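PDB 6M1T: glutathione S-transferase from Sphingobium chungbukense, which binds glutathione and, as a beta-class member of its family, probably transfers it to electrophilic compounds in detoxification. Local coordinates for residues Thr34-Val37 / Asp41-Leu44; Val52-Leu57 / Thr62-Pro67; Val160-Pro165 / Ala180-Ile185; Asn131-Leu136 / Val168-Ser173. All coordinates share one frame; numbering follows the deposited sequence.

The four contacts contrast a polar, strand-based half of the subunit with an apolar, helix-based one. Contacts 1 and 2 belong to the same mixed sheet of the thioredoxin-like domain: contact 1 is partly buried at one edge strand, contact 2 a buried hairpin at the other, and they meet where Phe43 packs on Val52 and Ala54. Backbone hydrogen bonds hold both, and both reach glutathione. Contacts 3 and 4 are buried packing in the helical domain, without a hydrogen bond between the segments of either. They interlock along the chain, Leu162 lying against Leu133 and Pro165 against Met172, and both border the cysteine bound to Cys182.

Contact 1. Residues Thr34-Val37 / Asp41-Leu44; sequences TRKV and DDFL
The carbonyl oxygen of Arg35 receives the backbone N of Phe43 at 2.9 Å, and a second bond, Val37 N to Asp41 O, is equally short and nearly straight (170°). Between them Lys36 and Asp42 form a single bridge, so two backbone bonds tie the turn back on itself. The CA of Lys36 adds a CH contact to the same Asp41 oxygen. Asp42 stiffens its own side of the turn: its OD1 accepts the backbone N of Leu44 at 3.1 Å from above the carboxylate plane, an Asx turn. Lys36 bends at chi2 and chi4, which folds its NZ back to Thr34 O at 2.9 Å while CD passes over the CA of Asp42. Two apolar contacts accompany the backbone bonds. Leu44 CD2 lies 3.6 Å from Arg35 CG, the two chains crossing at a slant, and Val37 CG2 leans on Phe43 CB at 4.0 Å. Arg35 then runs on to glutathione, where NH2 makes a weak hydrogen bond to the ligand. Arg35 and Lys36 together face Asp31 in a G1 beta bulge, which joins this outer strand to strand 26-31; there Val37 packs on Val28 and Phe43 on Val30, the Phe43 ring also meeting Phe4 of strand 2-5.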
loop_
_atom_site.group_PDB
_atom_site.type_symbol
_atom_site.label_atom_id
_atom_site.label_comp_id
_atom_site.label_asym_id
_atom_site.label_seq_id
_atom_site.Cartn_x
_atom_site.Cartn_y
_atom_site.Cartn_z
ATOM N N THR A 34 11.237 -22.109 3.784
ATOM C CA THR A 34 11.525 -22.520 5.178
ATOM C C THR A 34 11.491 -21.338 6.135
ATOM O O THR A 34 11.577 -21.573 7.325
ATOM C CB THR A 34 12.889 -23.217 5.277
ATOM O OG1 THR A 34 13.921 -22.245 5.076
ATOM C CG2 THR A 34 13.027 -24.321 4.257
ATOM N N ARG A 35 11.401 -20.091 5.637
ATOM C CA ARG A 35 11.521 -18.875 6.472
ATOM C C ARG A 35 12.810 -18.925 7.298
ATOM O O ARG A 35 12.775 -18.516 8.486
ATOM C CB ARG A 35 10.330 -18.676 7.423
ATOM C CG ARG A 35 9.125 -18.000 6.779
ATOM C CD ARG A 35 8.415 -18.877 5.785
ATOM N NE ARG A 35 7.207 -18.345 5.169
ATOM C CZ ARG A 35 5.994 -18.905 5.236
ATOM N NH1 ARG A 35 5.766 -19.986 5.970
ATOM N NH2 ARG A 35 4.987 -18.357 4.580
ATOM N N LYS A 36 13.924 -19.367 6.713
ATOM C CA LYS A 36 15.190 -19.343 7.475
ATOM C C LYS A 36 16.153 -18.407 6.742
ATOM O O LYS A 36 16.166 -18.421 5.519
ATOM C CB LYS A 36 15.828 -20.730 7.605
ATOM C CG LYS A 36 15.079 -21.780 8.442
ATOM C CD LYS A 36 14.501 -21.353 9.776
ATOM C CE LYS A 36 13.703 -22.479 10.432
ATOM N NZ LYS A 36 12.656 -23.059 9.533
ATOM N N VAL A 37 16.930 -17.661 7.498
ATOM C CA VAL A 37 17.968 -16.747 6.963
ATOM C C VAL A 37 19.132 -17.642 6.540
ATOM O O VAL A 37 19.183 -18.797 7.032
ATOM C CB VAL A 37 18.321 -15.693 8.021
ATOM C CG1 VAL A 37 19.325 -14.702 7.503
ATOM C CG2 VAL A 37 17.070 -14.984 8.496
ATOM N N ASP A 41 19.319 -18.384 11.225
ATOM C CA ASP A 41 18.355 -17.692 12.117
ATOM C C ASP A 41 16.937 -17.965 11.593
ATOM O O ASP A 41 16.776 -18.072 10.368
ATOM C CB ASP A 41 18.637 -16.188 12.178
ATOM C CG ASP A 41 20.029 -15.853 12.679
ATOM O OD1 ASP A 41 20.973 -15.891 11.874
ATOM O OD2 ASP A 41 20.157 -15.582 13.877
ATOM N N ASP A 42 15.948 -18.086 12.482
ATOM C CA ASP A 42 14.511 -18.162 12.099
ATOM C C ASP A 42 14.095 -16.755 11.654
ATOM O O ASP A 42 14.135 -15.824 12.485
ATOM C CB ASP A 42 13.649 -18.681 13.255
ATOM C CG ASP A 42 12.149 -18.736 12.988
ATOM O OD1 ASP A 42 11.717 -18.489 11.835
ATOM O OD2 ASP A 42 11.402 -19.029 13.956
ATOM N N PHE A 43 13.749 -16.586 10.390
ATOM C CA PHE A 43 13.405 -15.250 9.832
ATOM C C PHE A 43 12.146 -14.697 10.510
ATOM O O PHE A 43 11.990 -13.472 10.506
ATOM C CB PHE A 43 13.119 -15.328 8.334
ATOM C CG PHE A 43 12.848 -13.986 7.704
ATOM C CD1 PHE A 43 13.700 -12.917 7.936
ATOM C CD2 PHE A 43 11.748 -13.802 6.869
ATOM C CE1 PHE A 43 13.483 -11.698 7.305
ATOM C CE2 PHE A 43 11.492 -12.564 6.296
ATOM C CZ PHE A 43 12.378 -11.523 6.505
ATOM N N LEU A 44 11.256 -15.554 11.043
ATOM C CA LEU A 44 9.985 -15.096 11.695
ATOM C C LEU A 44 10.295 -14.277 12.945
ATOM O O LEU A 44 9.413 -13.524 13.353
ATOM C CB LEU A 44 9.067 -16.272 12.057
ATOM C CG LEU A 44 8.607 -17.160 10.901
ATOM C CD1 LEU A 44 7.618 -18.212 11.370
ATOM C CD2 LEU A 44 8.008 -16.334 9.763
#

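Contact 2. Residues Val52-Leu57 / Thr62-Pro67; sequences VPALTL and TLTENP. With GSH (glutathione), chain C.
Pro53 O and Glu65 N are bridged by one water, which also bonds to GSH O12, linking the two segments directly and both to the ligand. Val52 meets the cysteinyl part of glutathione like a strand neighbour, its N giving to GSH O2 at 2.9 Å and its O taking GSH N2 at 2.8 Å. At the carboxylate of the gamma-glutamyl end, Asn66 N reaches GSH O12 at 3.0 Å from the first turn of helix 66-75, whose N-terminus would be expected to favour the carboxylate. Glu65, the N-cap residue, accepts GSH N1 on OE2 and also Ser99 of the second subunit; its chain bends at chi2 (-69°) to do so.

Behind this shell, the cis peptide before Pro53 sets the turn of Val52, an arrangement familiar from thioredoxin-fold glutathione sites. The side chains of Pro53 and Asn66 cross at about a right angle. Asn66 OD1 lies against the apolar ring, 3.4 Å from Pro53 CG, without a hydrogen-bond partner, while ND2 is held by Cys10 O. Further out, Leu55 and Leu63 form an antiparallel hydrogen-bonded pair, Leu55 N to Leu63 O being almost straight (174°). Beyond it, Thr56 OG1 and Thr62 OG1 share a hydrogen bond of 2.9 Å, and Thr62 CG2 rests on Ala54 CB.

The hairpin closes the sheet: strand 54-56 bonds to strand 2-5 through Ala54 and Phe4, helix 66-75 covers Leu55 and Leu63 with Tyr72, and the second subunit packs Tyr92 on Leu63.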
loop_
_atom_site.group_PDB
_atom_site.type_symbol
_atom_site.label_atom_id
_atom_site.label_comp_id
_atom_site.label_asym_id
_atom_site.label_seq_id
_atom_site.Cartn_x
_atom_site.Cartn_y
_atom_site.Cartn_z
ATOM N N VAL A 52 9.695 -10.790 2.652
ATOM C CA VAL A 52 10.785 -9.828 2.324
ATOM C C VAL A 52 10.133 -8.705 1.534
ATOM O O VAL A 52 9.140 -8.941 0.865
ATOM C CB VAL A 52 11.963 -10.488 1.589
ATOM C CG1 VAL A 52 12.734 -11.392 2.535
ATOM C CG2 VAL A 52 11.575 -11.213 0.290
ATOM N N PRO A 53 10.644 -7.459 1.593
ATOM C CA PRO A 53 11.830 -7.120 2.396
ATOM C C PRO A 53 11.547 -6.904 3.887
ATOM O O PRO A 53 10.427 -6.558 4.232
ATOM C CB PRO A 53 12.287 -5.762 1.833
ATOM C CG PRO A 53 10.986 -5.149 1.314
ATOM C CD PRO A 53 10.135 -6.304 0.823
ATOM N N ALA A 54 12.598 -6.960 4.684
ATOM C CA ALA A 54 12.624 -6.410 6.055
ATOM C C ALA A 54 13.958 -5.682 6.204
ATOM O O ALA A 54 14.963 -6.142 5.614
ATOM C CB ALA A 54 12.470 -7.491 7.073
ATOM N N LEU A 55 13.938 -4.537 6.864
ATOM C CA LEU A 55 15.133 -3.706 7.078
ATOM C C LEU A 55 15.400 -3.552 8.569
ATOM O O LEU A 55 14.536 -2.960 9.228
ATOM C CB LEU A 55 14.924 -2.342 6.447
ATOM C CG LEU A 55 16.140 -1.433 6.604
ATOM C CD1 LEU A 55 17.302 -1.941 5.751
ATOM C CD2 LEU A 55 15.794 -0.026 6.174
ATOM N N THR A 56 16.492 -4.116 9.064
ATOM C CA THR A 56 16.922 -3.979 10.476
ATOM C C THR A 56 17.864 -2.791 10.563
ATOM O O THR A 56 18.905 -2.777 9.873
ATOM C CB THR A 56 17.564 -5.241 11.044
ATOM O OG1 THR A 56 16.641 -6.303 10.859
ATOM C CG2 THR A 56 17.875 -5.121 12.528
ATOM N N LEU A 57 17.470 -1.806 11.350
ATOM C CA LEU A 57 18.240 -0.563 11.550
ATOM C C LEU A 57 19.401 -0.867 12.499
ATOM O O LEU A 57 19.364 -1.910 13.173
ATOM C CB LEU A 57 17.304 0.511 12.101
ATOM C CG LEU A 57 16.045 0.750 11.279
ATOM C CD1 LEU A 57 15.159 1.803 11.945
ATOM C CD2 LEU A 57 16.387 1.129 9.846
ATOM N N THR A 62 13.378 -3.474 13.409
ATOM C CA THR A 62 13.090 -3.946 12.028
ATOM C C THR A 62 11.875 -3.190 11.480
ATOM O O THR A 62 10.810 -3.171 12.150
ATOM C CB THR A 62 12.930 -5.474 11.983
ATOM O OG1 THR A 62 14.183 -6.050 12.345
ATOM C CG2 THR A 62 12.523 -6.003 10.621
ATOM N N LEU A 63 12.002 -2.660 10.266
ATOM C CA LEU A 63 10.914 -2.020 9.505
ATOM C C LEU A 63 10.453 -2.974 8.390
ATOM O O LEU A 63 11.302 -3.672 7.775
ATOM C CB LEU A 63 11.524 -0.737 8.953
ATOM C CG LEU A 63 10.613 0.408 8.563
ATOM C CD1 LEU A 63 9.714 0.840 9.733
ATOM C CD2 LEU A 63 11.483 1.568 8.089
ATOM N N THR A 64 9.147 -3.069 8.161
ATOM C CA THR A 64 8.584 -3.902 7.072
ATOM C C THR A 64 7.745 -3.023 6.146
ATOM O O THR A 64 7.433 -1.878 6.533
ATOM C CB THR A 64 7.748 -5.075 7.593
ATOM O OG1 THR A 64 6.694 -4.522 8.366
ATOM C CG2 THR A 64 8.520 -6.049 8.451
ATOM N N GLU A 65 7.382 -3.577 4.988
ATOM C CA GLU A 65 6.570 -2.918 3.934
ATOM C C GLU A 65 7.471 -2.013 3.098
ATOM O O GLU A 65 8.013 -1.004 3.623
ATOM C CB GLU A 65 5.386 -2.127 4.514
ATOM C CG GLU A 65 4.441 -2.949 5.381
ATOM C CD GLU A 65 3.630 -3.988 4.644
ATOM O OE1 GLU A 65 3.304 -5.015 5.284
ATOM O OE2 GLU A 65 3.291 -3.760 3.432
ATOM N N ASN A 66 7.535 -2.317 1.811
ATOM C CA ASN A 66 8.336 -1.573 0.803
ATOM C C ASN A 66 8.100 -0.075 0.918
ATOM O O ASN A 66 9.065 0.692 0.971
ATOM C CB ASN A 66 8.103 -2.133 -0.596
ATOM C CG ASN A 66 9.323 -2.893 -1.062
ATOM O OD1 ASN A 66 10.439 -2.512 -0.718
ATOM N ND2 ASN A 66 9.126 -3.964 -1.780
ATOM N N PRO A 67 6.841 0.400 0.921
ATOM C CA PRO A 67 6.603 1.843 0.975
ATOM C C PRO A 67 7.292 2.556 2.150
ATOM O O PRO A 67 7.903 3.658 1.951
ATOM C CB PRO A 67 5.067 1.906 1.046
ATOM C CG PRO A 67 4.609 0.696 0.294
ATOM C CD PRO A 67 5.598 -0.383 0.714
HETATM N N1 GSH C . 3.143 -5.712 1.384
HETATM C CA1 GSH C . 4.526 -6.218 1.459
HETATM C C1 GSH C . 5.512 -5.107 1.072
HETATM O O11 GSH C . 5.065 -4.213 0.343
HETATM O O12 GSH C . 6.701 -5.202 1.530
HETATM C CB1 GSH C . 4.636 -7.417 0.513
HETATM C CG1 GSH C . 5.872 -8.254 0.705
HETATM C CD1 GSH C . 5.769 -9.526 -0.134
HETATM O OE1 GSH C . 4.690 -9.984 -0.531
HETATM N N2 GSH C . 6.917 -10.149 -0.363
HETATM C CA2 GSH C . 7.070 -11.408 -1.064
HETATM C C2 GSH C . 7.315 -12.561 -0.105
HETATM O O2 GSH C . 8.160 -12.451 0.785
HETATM C CB2 GSH C . 8.186 -11.341 -2.105
HETATM S SG2 GSH C . 7.771 -10.327 -3.558
HETATM N N3 GSH C . 6.527 -13.612 -0.242
HETATM C CA3 GSH C . 6.663 -14.797 0.569
HETATM C C3 GSH C . 5.356 -15.194 1.261
HETATM O O31 GSH C . 4.414 -14.376 1.236
HETATM O O32 GSH C . 5.329 -16.304 1.833
HETATM O O HOH W 1 7.700 -6.087 3.844
#

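Contact 3. Residues Val160-Pro165 / Ala180-Ile185; sequences VMLGWP and AYCGRI. With CYS (cysteine), chain D.
Leu162 meets Cys182 and Tyr181 with two parts of one side chain. Its CB lies 3.7 Å from Cys182 SG, and CD1 approaches the same sulfur while also touching the ring of Tyr181. The extended second torsion (chi2 -178°) carries CD1 outward to the neighbouring helix, where it arrives at the ring edge, near the ring plane, 4.0 Å from Tyr181 CD2. The leucine chain and the tyrosine cross at about a right angle, and a methyl group abuts the rim of the ring.

Cys182 points its sulfur toward Leu162 on helix 153-162: SG stands opposite the carbonyl carbon, beside the backbone N (chi1 -76°). There it is joined to the SG of a cysteine molecule at 2.1 Å, a mixed disulfide seen in this crystal. The added cysteine lies along Leu162 too, its CB 3.7 Å from Leu162 O. In Tyr181 the ring carbon CG is anti to the backbone N (chi1 174°). One face of this ring receives Ile185 CD1, a turn further along the same helix, and its hydroxyl bonds to Asp155.

The contact thus joins the C-terminal end of helix 153-162 to the middle of helix 176-186. Helix 89-108 approaches Leu162 through Phe105, and helix 153-162 also supplies Leu158, touching Tyr181, and Phe159, touching Cys182.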
loop_
_atom_site.group_PDB
_atom_site.type_symbol
_atom_site.label_atom_id
_atom_site.label_comp_id
_atom_site.label_asym_id
_atom_site.label_seq_id
_atom_site.Cartn_x
_atom_site.Cartn_y
_atom_site.Cartn_z
ATOM N N VAL A 160 11.407 -2.790 -10.617
ATOM C CA VAL A 160 11.538 -4.182 -10.107
ATOM C C VAL A 160 10.347 -5.029 -10.567
ATOM O O VAL A 160 10.559 -6.113 -11.116
ATOM C CB VAL A 160 11.763 -4.237 -8.589
ATOM C CG1 VAL A 160 11.617 -5.661 -8.070
ATOM C CG2 VAL A 160 13.105 -3.651 -8.239
ATOM N N MET A 161 9.123 -4.569 -10.379
ATOM C CA MET A 161 7.904 -5.298 -10.781
ATOM C C MET A 161 7.788 -5.423 -12.315
ATOM O O MET A 161 7.224 -6.397 -12.747
ATOM C CB MET A 161 6.678 -4.596 -10.181
ATOM C CG MET A 161 6.744 -4.562 -8.652
ATOM S SD MET A 161 5.129 -3.999 -7.976
ATOM C CE MET A 161 5.661 -2.878 -6.702
ATOM N N LEU A 162 8.349 -4.502 -13.111
ATOM C CA LEU A 162 8.342 -4.615 -14.608
ATOM C C LEU A 162 9.284 -5.727 -15.056
ATOM O O LEU A 162 9.095 -6.257 -16.151
ATOM C CB LEU A 162 8.701 -3.257 -15.223
ATOM C CG LEU A 162 7.657 -2.168 -15.034
ATOM C CD1 LEU A 162 8.111 -0.891 -15.729
ATOM C CD2 LEU A 162 6.308 -2.572 -15.536
ATOM N N GLY A 163 10.174 -6.189 -14.173
ATOM C CA GLY A 163 10.915 -7.443 -14.396
ATOM C C GLY A 163 10.108 -8.721 -14.240
ATOM O O GLY A 163 10.674 -9.778 -14.594
ATOM N N TRP A 164 8.862 -8.687 -13.726
ATOM C CA TRP A 164 8.078 -9.915 -13.421
ATOM C C TRP A 164 7.265 -10.472 -14.594
ATOM O O TRP A 164 7.212 -11.683 -14.746
ATOM C CB TRP A 164 7.156 -9.679 -12.225
ATOM C CG TRP A 164 7.920 -9.473 -10.961
ATOM C CD1 TRP A 164 9.241 -9.675 -10.707
ATOM C CD2 TRP A 164 7.337 -9.010 -9.735
ATOM N NE1 TRP A 164 9.521 -9.384 -9.392
ATOM C CE2 TRP A 164 8.371 -8.938 -8.785
ATOM C CE3 TRP A 164 6.048 -8.622 -9.404
ATOM C CZ2 TRP A 164 8.141 -8.507 -7.478
ATOM C CZ3 TRP A 164 5.821 -8.157 -8.129
ATOM C CH2 TRP A 164 6.851 -8.118 -7.180
ATOM N N PRO A 165 6.587 -9.657 -15.414
ATOM C CA PRO A 165 5.740 -10.199 -16.485
ATOM C C PRO A 165 6.481 -11.213 -17.369
ATOM O O PRO A 165 5.866 -12.205 -17.754
ATOM C CB PRO A 165 5.337 -8.947 -17.267
ATOM C CG PRO A 165 5.391 -7.840 -16.262
ATOM C CD PRO A 165 6.529 -8.199 -15.334
ATOM N N ALA A 180 11.531 1.236 -22.805
ATOM C CA ALA A 180 12.543 2.322 -22.806
ATOM C C ALA A 180 12.858 2.757 -21.368
ATOM O O ALA A 180 14.019 3.077 -21.049
ATOM C CB ALA A 180 12.023 3.482 -23.618
ATOM N N TYR A 181 11.808 2.878 -20.555
ATOM C CA TYR A 181 11.881 3.278 -19.129
ATOM C C TYR A 181 12.829 2.302 -18.431
ATOM O O TYR A 181 13.721 2.786 -17.726
ATOM C CB TYR A 181 10.460 3.321 -18.550
ATOM C CG TYR A 181 10.314 3.569 -17.077
ATOM C CD1 TYR A 181 10.389 4.850 -16.577
ATOM C CD2 TYR A 181 10.051 2.521 -16.200
ATOM C CE1 TYR A 181 10.220 5.106 -15.233
ATOM C CE2 TYR A 181 9.843 2.761 -14.855
ATOM C CZ TYR A 181 9.944 4.047 -14.373
ATOM O OH TYR A 181 9.742 4.333 -13.066
ATOM N N CYS A 182 12.670 1.006 -18.676
ATOM C CA CYS A 182 13.452 -0.067 -17.994
ATOM C C CYS A 182 14.875 -0.022 -18.556
ATOM O O CYS A 182 15.847 0.002 -17.778
ATOM C CB CYS A 182 12.884 -1.458 -18.242
ATOM S SG CYS A 182 11.390 -1.809 -17.269
ATOM N N GLY A 183 14.963 0.088 -19.880
ATOM C CA GLY A 183 16.201 0.453 -20.598
ATOM C C GLY A 183 17.028 1.520 -19.917
ATOM O O GLY A 183 18.206 1.237 -19.635
ATOM N N ARG A 184 16.474 2.711 -19.692
ATOM C CA ARG A 184 17.205 3.836 -19.059
ATOM C C ARG A 184 17.589 3.437 -17.633
ATOM O O ARG A 184 18.732 3.661 -17.226
ATOM C CB ARG A 184 16.370 5.119 -19.076
ATOM C CG ARG A 184 16.089 5.638 -20.483
ATOM C CD ARG A 184 15.412 6.994 -20.526
ATOM N NE ARG A 184 14.236 7.140 -19.669
ATOM C CZ ARG A 184 12.983 6.825 -20.004
ATOM N NH1 ARG A 184 12.709 6.294 -21.181
ATOM N NH2 ARG A 184 12.002 7.028 -19.143
ATOM N N ILE A 185 16.661 2.866 -16.864
ATOM C CA ILE A 185 16.951 2.636 -15.423
ATOM C C ILE A 185 18.054 1.580 -15.275
ATOM O O ILE A 185 18.909 1.748 -14.435
ATOM C CB ILE A 185 15.657 2.310 -14.655
ATOM C CG1 ILE A 185 14.797 3.576 -14.591
ATOM C CG2 ILE A 185 15.982 1.734 -13.279
ATOM C CD1 ILE A 185 13.371 3.359 -14.120
HETATM N N CYS D . 12.464 -6.360 -19.814
HETATM C CA CYS D . 11.851 -5.005 -19.976
HETATM C C CYS D . 12.896 -4.021 -20.526
HETATM O O CYS D . 14.057 -4.076 -20.045
HETATM C CB CYS D . 11.262 -4.536 -18.649
HETATM S SG CYS D . 10.404 -2.934 -18.707
#

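Contact 4. Residues Asn131-Leu136 / Val168-Ser173; sequences NHLGAL and VGIDMS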
loop_
_atom_site.group_PDB
_atom_site.type_symbol
_atom_site.label_atom_id
_atom_site.label_comp_id
_atom_site.label_asym_id
_atom_site.label_seq_id
_atom_site.Cartn_x
_atom_site.Cartn_y
_atom_site.Cartn_z
ATOM N N ASN A 131 -3.672 -5.039 -18.124
ATOM C CA ASN A 131 -4.415 -3.761 -17.935
ATOM C C ASN A 131 -3.552 -2.700 -17.237
ATOM O O ASN A 131 -3.529 -1.489 -17.654
ATOM C CB ASN A 131 -5.687 -3.971 -17.110
ATOM C CG ASN A 131 -6.873 -4.457 -17.918
ATOM O OD1 ASN A 131 -7.957 -4.636 -17.365
ATOM N ND2 ASN A 131 -6.681 -4.691 -19.208
ATOM N N HIS A 132 -2.922 -3.082 -16.126
ATOM C CA HIS A 132 -2.011 -2.207 -15.362
ATOM C C HIS A 132 -0.876 -1.736 -16.282
ATOM O O HIS A 132 -0.486 -0.566 -16.176
ATOM C CB HIS A 132 -1.486 -2.964 -14.126
ATOM C CG HIS A 132 -2.439 -2.924 -12.978
ATOM N ND1 HIS A 132 -2.921 -1.734 -12.478
ATOM C CD2 HIS A 132 -2.944 -3.895 -12.176
ATOM C CE1 HIS A 132 -3.703 -1.962 -11.432
ATOM N NE2 HIS A 132 -3.744 -3.263 -11.227
ATOM N N LEU A 133 -0.329 -2.646 -17.065
ATOM C CA LEU A 133 0.848 -2.391 -17.924
ATOM C C LEU A 133 0.427 -1.347 -19.005
ATOM O O LEU A 133 1.175 -0.399 -19.216
ATOM C CB LEU A 133 1.330 -3.719 -18.524
ATOM C CG LEU A 133 2.099 -4.696 -17.614
ATOM C CD1 LEU A 133 2.320 -6.049 -18.258
ATOM C CD2 LEU A 133 3.424 -4.127 -17.150
ATOM N N GLY A 134 -0.740 -1.513 -19.634
ATOM C CA GLY A 134 -1.323 -0.559 -20.616
ATOM C C GLY A 134 -1.412 0.850 -20.046
ATOM O O GLY A 134 -0.944 1.804 -20.717
ATOM N N ALA A 135 -1.941 1.020 -18.828
ATOM C CA ALA A 135 -2.099 2.351 -18.201
ATOM C C ALA A 135 -0.732 2.919 -17.815
ATOM O O ALA A 135 -0.530 4.149 -17.924
ATOM C CB ALA A 135 -3.001 2.289 -16.999
ATOM N N LEU A 136 0.147 2.078 -17.271
ATOM C CA LEU A 136 1.521 2.513 -16.928
ATOM C C LEU A 136 2.236 2.930 -18.224
ATOM O O LEU A 136 2.927 3.975 -18.165
ATOM C CB LEU A 136 2.241 1.380 -16.202
ATOM C CG LEU A 136 1.761 1.184 -14.760
ATOM C CD1 LEU A 136 2.178 -0.185 -14.246
ATOM C CD2 LEU A 136 2.232 2.317 -13.860
ATOM N N VAL A 168 6.076 -14.763 -16.235
ATOM C CA VAL A 168 4.705 -15.344 -16.152
ATOM C C VAL A 168 4.002 -15.149 -17.492
ATOM O O VAL A 168 2.809 -14.900 -17.493
ATOM C CB VAL A 168 3.912 -14.758 -14.971
ATOM C CG1 VAL A 168 4.518 -15.209 -13.658
ATOM C CG2 VAL A 168 3.821 -13.232 -15.050
ATOM N N GLY A 169 4.755 -15.249 -18.591
ATOM C CA GLY A 169 4.223 -15.482 -19.947
ATOM C C GLY A 169 3.635 -14.239 -20.577
ATOM O O GLY A 169 2.782 -14.396 -21.422
ATOM N N ILE A 170 4.102 -13.045 -20.214
ATOM C CA ILE A 170 3.561 -11.763 -20.732
ATOM C C ILE A 170 4.660 -11.107 -21.566
ATOM O O ILE A 170 5.770 -10.914 -21.048
ATOM C CB ILE A 170 3.080 -10.867 -19.568
ATOM C CG1 ILE A 170 1.854 -11.468 -18.879
ATOM C CG2 ILE A 170 2.833 -9.435 -20.008
ATOM C CD1 ILE A 170 1.361 -10.674 -17.668
ATOM N N ASP A 171 4.369 -10.771 -22.819
ATOM C CA ASP A 171 5.372 -10.201 -23.751
ATOM C C ASP A 171 5.429 -8.690 -23.544
ATOM O O ASP A 171 4.442 -8.015 -23.867
ATOM C CB ASP A 171 5.017 -10.552 -25.203
ATOM C CG ASP A 171 5.847 -9.795 -26.223
ATOM O OD1 ASP A 171 6.535 -8.829 -25.828
ATOM O OD2 ASP A 171 5.807 -10.184 -27.408
ATOM N N MET A 172 6.560 -8.158 -23.083
ATOM C CA MET A 172 6.673 -6.717 -22.746
ATOM C C MET A 172 6.893 -5.865 -24.015
ATOM O O MET A 172 6.880 -4.619 -23.882
ATOM C CB MET A 172 7.779 -6.470 -21.715
ATOM C CG MET A 172 7.475 -7.075 -20.347
ATOM S SD MET A 172 6.118 -6.187 -19.581
ATOM C CE MET A 172 6.944 -4.664 -19.153
ATOM N N SER A 173 6.943 -6.471 -25.212
ATOM C CA SER A 173 6.951 -5.731 -26.515
ATOM C C SER A 173 5.712 -4.829 -26.672
ATOM O O SER A 173 5.845 -3.710 -27.236
ATOM C CB SER A 173 7.084 -6.669 -27.701
ATOM O OG SER A 173 8.442 -7.004 -27.885
#
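Leu133 reaches from its helix to Ile170 and Met172, with CD1 common to both and CD2 touching the methionine only. CD1 lies 3.8 Å from Ile170 CG2 and 4.0 Å from Met172 SD; CD2 is 4.1 Å from Met172 CE. The isoleucine methyl and the thioether sulfur lie on the same general side of CD1, yet two kinds of approach result.

Against Ile170 the two chains are slanted, and contact is methyl to methyl, through the short gamma branch of the isoleucine. Against Met172 they stand at about a right angle, the sulfur and its terminal methyl passing across the fork of the leucine. Met172 has to fold for this. Its CB does not point at the helix; bends at chi2 (-69°) and chi3 (-73°) curl SD and CE back toward Leu133. Leu133, by contrast, is extended at chi2 (171°), which carries CD1 outward to the Ile170 and Met172 side. The contact is apolar packing; no hydrogen bond links the segments. Met172 also lines the pocket of the bound cysteine.

In the fold, this packing fastens the loop between helices 153-162 and 176-186 onto helix 119-139. Ile170 also touches Val129 and Lys130 of that helix, whereas Leu133 also touches Phe105 of helix 89-108 and Leu178 of helix 176-186.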